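3-dehydroquinate dehydratase (Thermus thermophilus, PDB 2UYG) probably catalyses the trans-dehydration of 3-dehydroquinate to 3-dehydroshikimate, the third step of chorismate biosynthesis, as a homododecamer. Local coordinates at residues Glu34-Gly37 with Ala38-Gly41; Val59-Ala62 with His63-Phe67; Ile4-Gly7 with Pro8-Leu12. All coordinates share one frame; numbering follows the deposited sequence.

Contact 1. Residues Glu34-Gly37 with Ala38-Gly41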
ATOM      1  N   GLU A  34      -9.751  -9.233 -42.509  1.00 36.86           N
ATOM      2  CA  GLU A  34     -10.103  -8.821 -43.894  1.00 37.89           C
ATOM      3  C   GLU A  34     -11.508  -9.317 -44.281  1.00 37.88           C
ATOM      4  O   GLU A  34     -12.295  -8.567 -44.836  1.00 38.11           O
ATOM      5  CB  GLU A  34      -9.064  -9.324 -44.946  1.00 40.00           C
ATOM      6  CG  GLU A  34      -9.626 -10.148 -46.168  1.00 44.95           C
ATOM      7  CD  GLU A  34      -9.050 -11.590 -46.357  1.00 49.23           C
ATOM      8  OE1 GLU A  34      -7.942 -11.743 -46.991  1.00 50.94           O
ATOM      9  OE2 GLU A  34      -9.702 -12.591 -45.924  1.00 48.73           O
ATOM     10  N   ALA A  35     -11.824 -10.572 -43.993  1.00 37.34           N
ATOM     11  CA  ALA A  35     -13.079 -11.118 -44.450  1.00 37.53           C
ATOM     12  C   ALA A  35     -14.220 -10.506 -43.612  1.00 37.88           C
ATOM     13  O   ALA A  35     -15.303 -10.186 -44.131  1.00 39.29           O
ATOM     14  CB  ALA A  35     -13.050 -12.683 -44.361  1.00 37.04           C
ATOM     15  N   TRP A  36     -13.982 -10.265 -42.324  1.00 37.19           N
ATOM     16  CA  TRP A  36     -15.013  -9.662 -41.483  1.00 36.27           C
ATOM     17  C   TRP A  36     -15.299  -8.235 -41.897  1.00 37.02           C
ATOM     18  O   TRP A  36     -16.456  -7.760 -41.932  1.00 35.42           O
ATOM     19  CB  TRP A  36     -14.588  -9.684 -40.014  1.00 36.83           C
ATOM     20  CG  TRP A  36     -14.682 -11.025 -39.381  1.00 37.89           C
ATOM     21  CD1 TRP A  36     -15.637 -11.990 -39.629  1.00 37.52           C
ATOM     22  CD2 TRP A  36     -13.784 -11.596 -38.423  1.00 38.55           C
ATOM     23  NE1 TRP A  36     -15.376 -13.112 -38.881  1.00 37.25           N
ATOM     24  CE2 TRP A  36     -14.257 -12.914 -38.130  1.00 36.10           C
ATOM     25  CE3 TRP A  36     -12.647 -11.120 -37.733  1.00 41.45           C
ATOM     26  CZ2 TRP A  36     -13.631 -13.766 -37.202  1.00 35.21           C
ATOM     27  CZ3 TRP A  36     -12.008 -11.984 -36.812  1.00 40.03           C
ATOM     28  CH2 TRP A  36     -12.496 -13.299 -36.584  1.00 35.80           C
ATOM     29  N   GLY A  37     -14.241  -7.500 -42.183  1.00 38.15           N
ATOM     30  CA  GLY A  37     -14.420  -6.120 -42.593  1.00 39.26           C
ATOM     31  C   GLY A  37     -15.259  -6.142 -43.869  1.00 40.15           C
ATOM     32  O   GLY A  37     -16.277  -5.457 -43.936  1.00 41.20           O
ATOM     33  N   ALA A  38     -14.822  -6.955 -44.826  1.00 40.47           N
ATOM     34  CA  ALA A  38     -15.397  -7.029 -46.137  1.00 43.74           C
ATOM     35  C   ALA A  38     -16.816  -7.519 -46.063  1.00 47.66           C
ATOM     36  O   ALA A  38     -17.675  -6.887 -46.692  1.00 48.19           O
ATOM     37  CB  ALA A  38     -14.573  -7.954 -47.053  1.00 43.92           C
ATOM     38  N   GLU A  39     -17.159  -8.591 -45.321  1.00 50.36           N
ATOM     39  CA  GLU A  39     -18.570  -8.949 -45.446  1.00 53.18           C
ATOM     40  C   GLU A  39     -19.212  -7.634 -45.243  1.00 54.03           C
ATOM     41  O   GLU A  39     -19.803  -7.072 -46.164  1.00 58.17           O
ATOM     42  CB  GLU A  39     -19.190 -10.007 -44.511  1.00 53.30           C
ATOM     43  CG  GLU A  39     -18.680 -10.128 -43.125  1.00 54.02           C
ATOM     44  CD  GLU A  39     -18.632 -11.564 -42.700  1.00 55.64           C
ATOM     45  OE1 GLU A  39     -18.276 -12.438 -43.521  1.00 58.70           O
ATOM     46  OE2 GLU A  39     -18.942 -11.819 -41.537  1.00 55.52           O
ATOM     47  N   LEU A  40     -18.835  -7.033 -44.144  1.00 53.76           N
ATOM     48  CA  LEU A  40     -19.414  -5.787 -43.635  1.00 52.59           C
ATOM     49  C   LEU A  40     -19.071  -4.363 -44.188  1.00 50.04           C
ATOM     50  O   LEU A  40     -19.527  -3.366 -43.649  1.00 49.54           O
ATOM     51  CB  LEU A  40     -19.117  -5.882 -42.181  1.00 52.94           C
ATOM     52  CG  LEU A  40     -19.128  -4.790 -41.192  1.00 54.77           C
ATOM     53  CD1 LEU A  40     -20.429  -3.977 -41.326  1.00 58.61           C
ATOM     54  CD2 LEU A  40     -19.016  -5.568 -39.890  1.00 54.98           C
ATOM     55  N   GLY A  41     -18.353  -4.247 -45.288  1.00 48.23           N
ATOM     56  CA  GLY A  41     -18.298  -2.964 -46.008  1.00 45.80           C
ATOM     57  C   GLY A  41     -17.228  -2.064 -45.448  1.00 43.90           C
ATOM     58  O   GLY A  41     -17.271  -0.854 -45.613  1.00 41.52           O
TER

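Contact 2. Residues Val59-Ala62 with His63-Phe67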
ATOM      1  N   VAL A  59      -0.132   4.794 -34.716  1.00 25.10           N
ATOM      2  CA  VAL A  59      -1.360   5.411 -34.265  1.00 24.49           C
ATOM      3  C   VAL A  59      -1.336   6.873 -34.623  1.00 23.91           C
ATOM      4  O   VAL A  59      -2.339   7.392 -35.149  1.00 22.23           O
ATOM      5  CB  VAL A  59      -1.904   5.058 -32.777  1.00 24.68           C
ATOM      6  CG1 VAL A  59      -1.444   3.748 -32.234  1.00 23.60           C
ATOM      7  CG2 VAL A  59      -1.847   6.199 -31.900  1.00 27.14           C
ATOM      8  N   GLN A  60      -0.168   7.510 -34.496  1.00 24.58           N
ATOM      9  CA  GLN A  60      -0.096   8.971 -34.699  1.00 24.80           C
ATOM     10  C   GLN A  60      -0.483   9.377 -36.121  1.00 27.02           C
ATOM     11  O   GLN A  60      -1.273  10.360 -36.320  1.00 28.30           O
ATOM     12  CB  GLN A  60       1.311   9.514 -34.405  1.00 23.80           C
ATOM     13  CG  GLN A  60       1.734   9.669 -32.978  1.00 21.56           C
ATOM     14  CD  GLN A  60       3.239  10.040 -32.851  1.00 22.54           C
ATOM     15  OE1 GLN A  60       3.966  10.104 -33.832  1.00 20.77           O
ATOM     16  NE2 GLN A  60       3.677  10.245 -31.668  1.00 20.45           N
ATOM     17  N   GLN A  61       0.075   8.677 -37.102  1.00 26.66           N
ATOM     18  CA  GLN A  61       0.010   9.110 -38.537  1.00 28.54           C
ATOM     19  C   GLN A  61      -1.331   8.528 -39.122  1.00 27.06           C
ATOM     20  O   GLN A  61      -1.713   8.887 -40.194  1.00 28.54           O
ATOM     21  CB  GLN A  61       1.297   8.583 -39.329  1.00 28.11           C
ATOM     22  CG  GLN A  61       2.075   9.435 -40.554  1.00 34.84           C
ATOM     23  CD  GLN A  61       3.351  10.314 -40.039  1.00 41.73           C
ATOM     24  OE1 GLN A  61       3.181  11.344 -39.352  1.00 49.67           O
ATOM     25  NE2 GLN A  61       4.583   9.859 -40.341  1.00 47.08           N
ATOM     26  N   ALA A  62      -2.042   7.619 -38.449  1.00 26.82           N
ATOM     27  CA  ALA A  62      -3.196   6.941 -39.067  1.00 26.22           C
ATOM     28  C   ALA A  62      -4.274   7.826 -39.771  1.00 26.24           C
ATOM     29  O   ALA A  62      -4.732   7.511 -40.895  1.00 26.62           O
ATOM     30  CB  ALA A  62      -3.859   5.997 -38.110  1.00 26.64           C
ATOM     31  N   HIS A  63      -4.660   8.925 -39.153  1.00 26.77           N
ATOM     32  CA  HIS A  63      -5.657   9.820 -39.708  1.00 27.67           C
ATOM     33  C   HIS A  63      -5.149  10.498 -40.994  1.00 28.57           C
ATOM     34  O   HIS A  63      -5.932  10.762 -41.848  1.00 28.97           O
ATOM     35  CB  HIS A  63      -6.110  10.904 -38.725  1.00 27.60           C
ATOM     36  CG  HIS A  63      -5.059  11.935 -38.430  1.00 31.31           C
ATOM     37  ND1 HIS A  63      -5.057  13.188 -39.026  1.00 34.69           N
ATOM     38  CD2 HIS A  63      -3.944  11.876 -37.648  1.00 30.66           C
ATOM     39  CE1 HIS A  63      -4.010  13.868 -38.568  1.00 34.87           C
ATOM     40  NE2 HIS A  63      -3.354  13.112 -37.694  1.00 29.81           N
ATOM     41  N   GLN A  64      -3.853  10.775 -41.079  1.00 30.10           N
ATOM     42  CA  GLN A  64      -3.207  11.402 -42.245  1.00 31.00           C
ATOM     43  C   GLN A  64      -3.153  10.443 -43.434  1.00 31.07           C
ATOM     44  O   GLN A  64      -3.142  10.869 -44.604  1.00 31.18           O
ATOM     45  CB  GLN A  64      -1.740  11.866 -41.933  1.00 31.76           C
ATOM     46  CG  GLN A  64      -1.536  13.201 -41.314  1.00 34.35           C
ATOM     47  CD  GLN A  64      -0.052  13.638 -41.208  1.00 35.62           C
ATOM     48  OE1 GLN A  64       0.571  13.400 -40.212  1.00 36.90           O
ATOM     49  NE2 GLN A  64       0.477  14.282 -42.251  1.00 38.41           N
ATOM     50  N   GLU A  65      -3.101   9.150 -43.145  1.00 31.01           N
ATOM     51  CA  GLU A  65      -3.269   8.135 -44.181  1.00 30.91           C
ATOM     52  C   GLU A  65      -4.685   7.919 -44.630  1.00 30.77           C
ATOM     53  O   GLU A  65      -4.893   7.085 -45.479  1.00 32.23           O
ATOM     54  CB  GLU A  65      -2.711   6.804 -43.708  1.00 30.98           C
ATOM     55  CG  GLU A  65      -1.196   6.688 -43.904  1.00 35.33           C
ATOM     56  CD  GLU A  65      -0.459   5.793 -42.894  1.00 38.22           C
ATOM     57  OE1 GLU A  65      -0.572   4.582 -42.890  1.00 34.74           O
ATOM     58  OE2 GLU A  65       0.302   6.337 -42.077  1.00 46.68           O
ATOM     59  N   GLY A  66      -5.684   8.622 -44.067  1.00 31.09           N
ATOM     60  CA  GLY A  66      -7.077   8.395 -44.455  1.00 29.61           C
ATOM     61  C   GLY A  66      -7.937   7.398 -43.667  1.00 30.09           C
ATOM     62  O   GLY A  66      -9.133   7.269 -43.936  1.00 29.47           O
ATOM     63  N   PHE A  67      -7.350   6.678 -42.704  1.00 30.06           N
ATOM     64  CA  PHE A  67      -8.131   5.795 -41.812  1.00 27.94           C
ATOM     65  C   PHE A  67      -9.152   6.548 -40.965  1.00 29.57           C
ATOM     66  O   PHE A  67      -8.945   7.701 -40.634  1.00 30.26           O
ATOM     67  CB  PHE A  67      -7.155   5.034 -40.910  1.00 27.80           C
ATOM     68  CG  PHE A  67      -6.306   4.076 -41.670  1.00 24.58           C
ATOM     69  CD1 PHE A  67      -6.885   2.983 -42.263  1.00 23.70           C
ATOM     70  CD2 PHE A  67      -4.970   4.353 -41.916  1.00 25.47           C
ATOM     71  CE1 PHE A  67      -6.135   2.103 -42.997  1.00 22.11           C
ATOM     72  CE2 PHE A  67      -4.195   3.513 -42.658  1.00 24.70           C
ATOM     73  CZ  PHE A  67      -4.768   2.386 -43.201  1.00 27.54           C
TER
HETATM   74  O   HOH W   1      -4.407   9.068 -36.422  1.00 24.59           O

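Contact 3. Residues Ile4-Gly7 with Pro8-Leu12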
ATOM      1  N   ILE A   4      -5.838  -1.795 -37.986  1.00 24.21           N
ATOM      2  CA  ILE A   4      -5.780  -2.792 -36.928  1.00 24.54           C
ATOM      3  C   ILE A   4      -4.296  -2.933 -36.597  1.00 23.42           C
ATOM      4  O   ILE A   4      -3.557  -3.278 -37.443  1.00 23.33           O
ATOM      5  CB  ILE A   4      -6.316  -4.185 -37.388  1.00 24.18           C
ATOM      6  CG1 ILE A   4      -7.749  -4.044 -37.908  1.00 26.68           C
ATOM      7  CG2 ILE A   4      -6.278  -5.206 -36.261  1.00 24.84           C
ATOM      8  CD1 ILE A   4      -8.344  -5.354 -38.315  1.00 26.63           C
ATOM      9  N   LEU A   5      -3.887  -2.564 -35.393  1.00 23.18           N
ATOM     10  CA  LEU A   5      -2.476  -2.484 -35.007  1.00 23.79           C
ATOM     11  C   LEU A   5      -2.276  -3.358 -33.858  1.00 24.27           C
ATOM     12  O   LEU A   5      -3.077  -3.282 -32.931  1.00 25.03           O
ATOM     13  CB  LEU A   5      -2.088  -1.100 -34.536  1.00 22.33           C
ATOM     14  CG  LEU A   5      -2.343  -0.029 -35.559  1.00 25.75           C
ATOM     15  CD1 LEU A   5      -1.957   1.364 -35.030  1.00 26.44           C
ATOM     16  CD2 LEU A   5      -1.666  -0.357 -36.826  1.00 30.27           C
ATOM     17  N   ASN A   6      -1.144  -4.081 -33.872  1.00 25.08           N
ATOM     18  CA  ASN A   6      -0.797  -5.114 -32.939  1.00 23.78           C
ATOM     19  C   ASN A   6       0.633  -4.922 -32.436  1.00 24.99           C
ATOM     20  O   ASN A   6       1.515  -4.675 -33.228  1.00 24.86           O
ATOM     21  CB  ASN A   6      -0.891  -6.465 -33.600  1.00 23.25           C
ATOM     22  CG  ASN A   6      -2.230  -6.740 -34.139  1.00 28.12           C
ATOM     23  OD1 ASN A   6      -2.458  -6.594 -35.359  1.00 33.45           O
ATOM     24  ND2 ASN A   6      -3.152  -7.191 -33.261  1.00 18.04           N
ATOM     25  N   GLY A   7       0.818  -5.122 -31.101  1.00 23.77           N
ATOM     26  CA  GLY A   7       2.008  -4.890 -30.356  1.00 22.66           C
ATOM     27  C   GLY A   7       2.847  -6.178 -30.306  1.00 23.48           C
ATOM     28  O   GLY A   7       2.599  -7.232 -30.979  1.00 19.42           O
ATOM     29  N   PRO A   8       3.871  -6.079 -29.469  1.00 22.64           N
ATOM     30  CA  PRO A   8       4.868  -7.121 -29.334  1.00 22.34           C
ATOM     31  C   PRO A   8       4.352  -8.500 -29.109  1.00 22.38           C
ATOM     32  O   PRO A   8       3.222  -8.761 -28.594  1.00 21.52           O
ATOM     33  CB  PRO A   8       5.709  -6.633 -28.222  1.00 24.61           C
ATOM     34  CG  PRO A   8       5.036  -5.402 -27.698  1.00 25.13           C
ATOM     35  CD  PRO A   8       4.143  -4.929 -28.656  1.00 22.94           C
ATOM     36  N   ASN A   9       5.182  -9.428 -29.586  1.00 22.54           N
ATOM     37  CA  ASN A   9       4.929 -10.858 -29.493  1.00 23.00           C
ATOM     38  C   ASN A   9       3.692 -11.437 -30.239  1.00 22.58           C
ATOM     39  O   ASN A   9       3.487 -12.665 -30.322  1.00 21.89           O
ATOM     40  CB  ASN A   9       4.908 -11.283 -28.028  1.00 21.27           C
ATOM     41  CG  ASN A   9       6.140 -10.853 -27.322  1.00 25.33           C
ATOM     42  OD1 ASN A   9       7.295 -11.300 -27.657  1.00 21.43           O
ATOM     43  ND2 ASN A   9       5.954  -9.951 -26.341  1.00 22.59           N
ATOM     44  N   LEU A  10       2.819 -10.603 -30.728  1.00 22.58           N
ATOM     45  CA  LEU A  10       1.662 -11.227 -31.377  1.00 24.01           C
ATOM     46  C   LEU A  10       2.052 -11.869 -32.714  1.00 23.59           C
ATOM     47  O   LEU A  10       1.270 -12.659 -33.261  1.00 24.84           O
ATOM     48  CB  LEU A  10       0.499 -10.256 -31.494  1.00 23.87           C
ATOM     49  CG  LEU A  10      -0.172  -9.863 -30.148  1.00 23.28           C
ATOM     50  CD1 LEU A  10      -0.675  -8.488 -30.314  1.00 21.17           C
ATOM     51  CD2 LEU A  10      -1.435 -10.800 -29.852  1.00 25.07           C
ATOM     52  N   ASN A  11       3.225 -11.538 -33.249  1.00 23.99           N
ATOM     53  CA  ASN A  11       3.760 -12.283 -34.417  1.00 24.54           C
ATOM     54  C   ASN A  11       3.887 -13.734 -34.200  1.00 26.97           C
ATOM     55  O   ASN A  11       3.894 -14.503 -35.178  1.00 27.49           O
ATOM     56  CB  ASN A  11       5.090 -11.707 -34.956  1.00 24.65           C
ATOM     57  CG  ASN A  11       6.135 -11.493 -33.853  1.00 25.79           C
ATOM     58  OD1 ASN A  11       5.796 -11.034 -32.787  1.00 23.98           O
ATOM     59  ND2 ASN A  11       7.371 -11.865 -34.101  1.00 14.32           N
ATOM     60  N   LEU A  12       3.977 -14.190 -32.936  1.00 29.99           N
ATOM     61  CA  LEU A  12       4.221 -15.610 -32.659  1.00 30.70           C
ATOM     62  C   LEU A  12       2.952 -16.422 -32.301  1.00 32.79           C
ATOM     63  O   LEU A  12       3.056 -17.561 -31.848  1.00 32.48           O
ATOM     64  CB  LEU A  12       5.283 -15.804 -31.602  1.00 31.59           C
ATOM     65  CG  LEU A  12       6.666 -15.181 -31.786  1.00 32.92           C
ATOM     66  CD1 LEU A  12       7.565 -15.617 -30.583  1.00 35.18           C
ATOM     67  CD2 LEU A  12       7.335 -15.424 -33.175  1.00 31.69           C
TER

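Contact 1. Residues Glu34-Gly37 with Ala38-Gly41
Glu39 N donates to Ala35 O over 2.7 Å in a nearly straight bond (N-H...O 165°), and Ala38 N does the same to Glu34 O at 3.0 Å. These two i to i+4 bonds belong to the final turn of helix 26-39, which ends in a Schellman motif; a weak, less certain one from Leu40 N to Trp36 O follows. Gly41, at positive phi, is the C-prime residue: its amide turns back to Ala38 O at 3.1 Å, while the amide of the next residue in sequence reaches Gly37 O. A beta carbon at Gly41 would be jammed against the carbonyl oxygen of Leu40, hence the glycine. Outward from this backbone frame, the methyl of Ala38 rests 3.2 Å from Glu34 O, and Leu40 lays its CB against Trp36 O. Trp36 CG lies beside its backbone N, anti to the carbonyl carbon (chi1 -75°), which lays the indole alongside Glu39 on the flank that meets helix 129-140; there both touch Lys132, and Leu40 meets Ala139. The ring and the carboxylate are turned 73° against each other, and OE2 of Glu39 sits in the plane of the indole at its edge, 3.8 Å from CD1 of Trp36.

Contact 2. Residues Val59-Ala62 with His63-Phe67
His63 folds its ring back beside Gln60, with CD2 3.3 Å from Gln60 O, which lies at the ring edge. CG stands between the backbone N and the carbonyl carbon (chi1 70°), which brings the imidazole to Gln60 O; Pro92 and Leu93 also touch it. A water bridges the backbone here, accepting from His63 N at 2.7 Å and donating to Val59 O. Gln64 follows with a weak bond from its N to Gln61 O, its CB lying against the same carbonyl. Glu65 N makes the straighter approach to Gln61 O (3.3 Å), while its side chain crosses that of Gln61 at about a right angle and sets OE2 3.7 Å from Gln61 CB. Gly66 lets the chain reverse and sends its N to His63 O. Phe67 then comes back to Ala62: its N bonds Ala62 O at 3.3 Å, and that oxygen also lies at the edge of the phenyl ring, which packs on Met1 and Leu3. The type I turn His63-Gly66, with these last two bonds around a glycine, has the Schellman bond pattern and leads the chain from helix 52-61 into strand 69-73 of a flavodoxin-like alpha/beta fold.

Contact 3. Residues Ile4-Gly7 with Pro8-Leu12
Leu10 leans back over the end of strand 2-6, its CD1 lying 3.9 Å from Asn6 CB and 3.6 Å from Gly7 O. With CG anti to its carbonyl carbon (chi1 -69°), CD1 is brought against Asn6 CB and the Gly7 backbone, and the side chain crosses that of Asn6 at about a right angle. This is the close side of a type II beta turn from Gly7 to Leu10, closed by a weak bond from Leu10 N to Gly7 O at 3.4 Å. Gly7 O has a second donor in Gln48 NE2, from the adjacent strand. At the backbone angles of Gly7 a beta carbon would clash with Pro8 CD (2.6 Å), which suits a glycine there. Pro8 and Asn9 occupy the two turn corners, the proline ring fixing phi near -51° and the asparagine taking positive phi. A glycine in place of Pro8 would probably free that phi and leave a gap beside Asn50 and Leu77 of its own chain and Ala83 of a neighbouring subunit, so the turn would be held less firmly.

The far side of the turn adds little to the packing on the strand and faces another chain instead. Asn9 OD1 accepts from Gln60 NE2 of a neighbouring subunit and its ND2 donates to Ala83 O there, while Asn11 ND2 donates to OE1 of the same Gln60 of that subunit; Leu12 packs on its Ala90 while staying partly exposed. Within the chain, Asn9 N bonds Asn50 OD1. On the inner side Leu10 touches Asn73 and Leu100, both predicted substrate-binding residues, and a glycerol lies about 4 Å from its side chain. The chemistry is thus divided: apolar contacts seat Leu10 beside the probable active site, whereas the Asn9 amide and Asn11 ND2 find partners across the subunit interface, which suggests that the assembly probably helps to hold the shape of this loop.

In the fold
Along the chain contact 3 comes first, then contact 1, then contact 2, with centres 19 to 21 Å apart. Contact 3 takes in the end of strand 2-6, which lies between strands 44-48 and 69-73 in the five-stranded parallel sheet. Contact 1 ends helix 26-39, the crossover of the beta-alpha-beta unit 2-6, 26-39, 44-48; contact 2 begins on the C-terminal residues of helix 52-61, on the opposite face. Contacts 2 and 3 touch, Val59 CG1 lying 3.7 Å from Leu5 CD1. They meet again between subunits, where Gln60 of one chain bonds Asn9 and Asn11 of another, whereas contact 1 meets no other chain of the assembly.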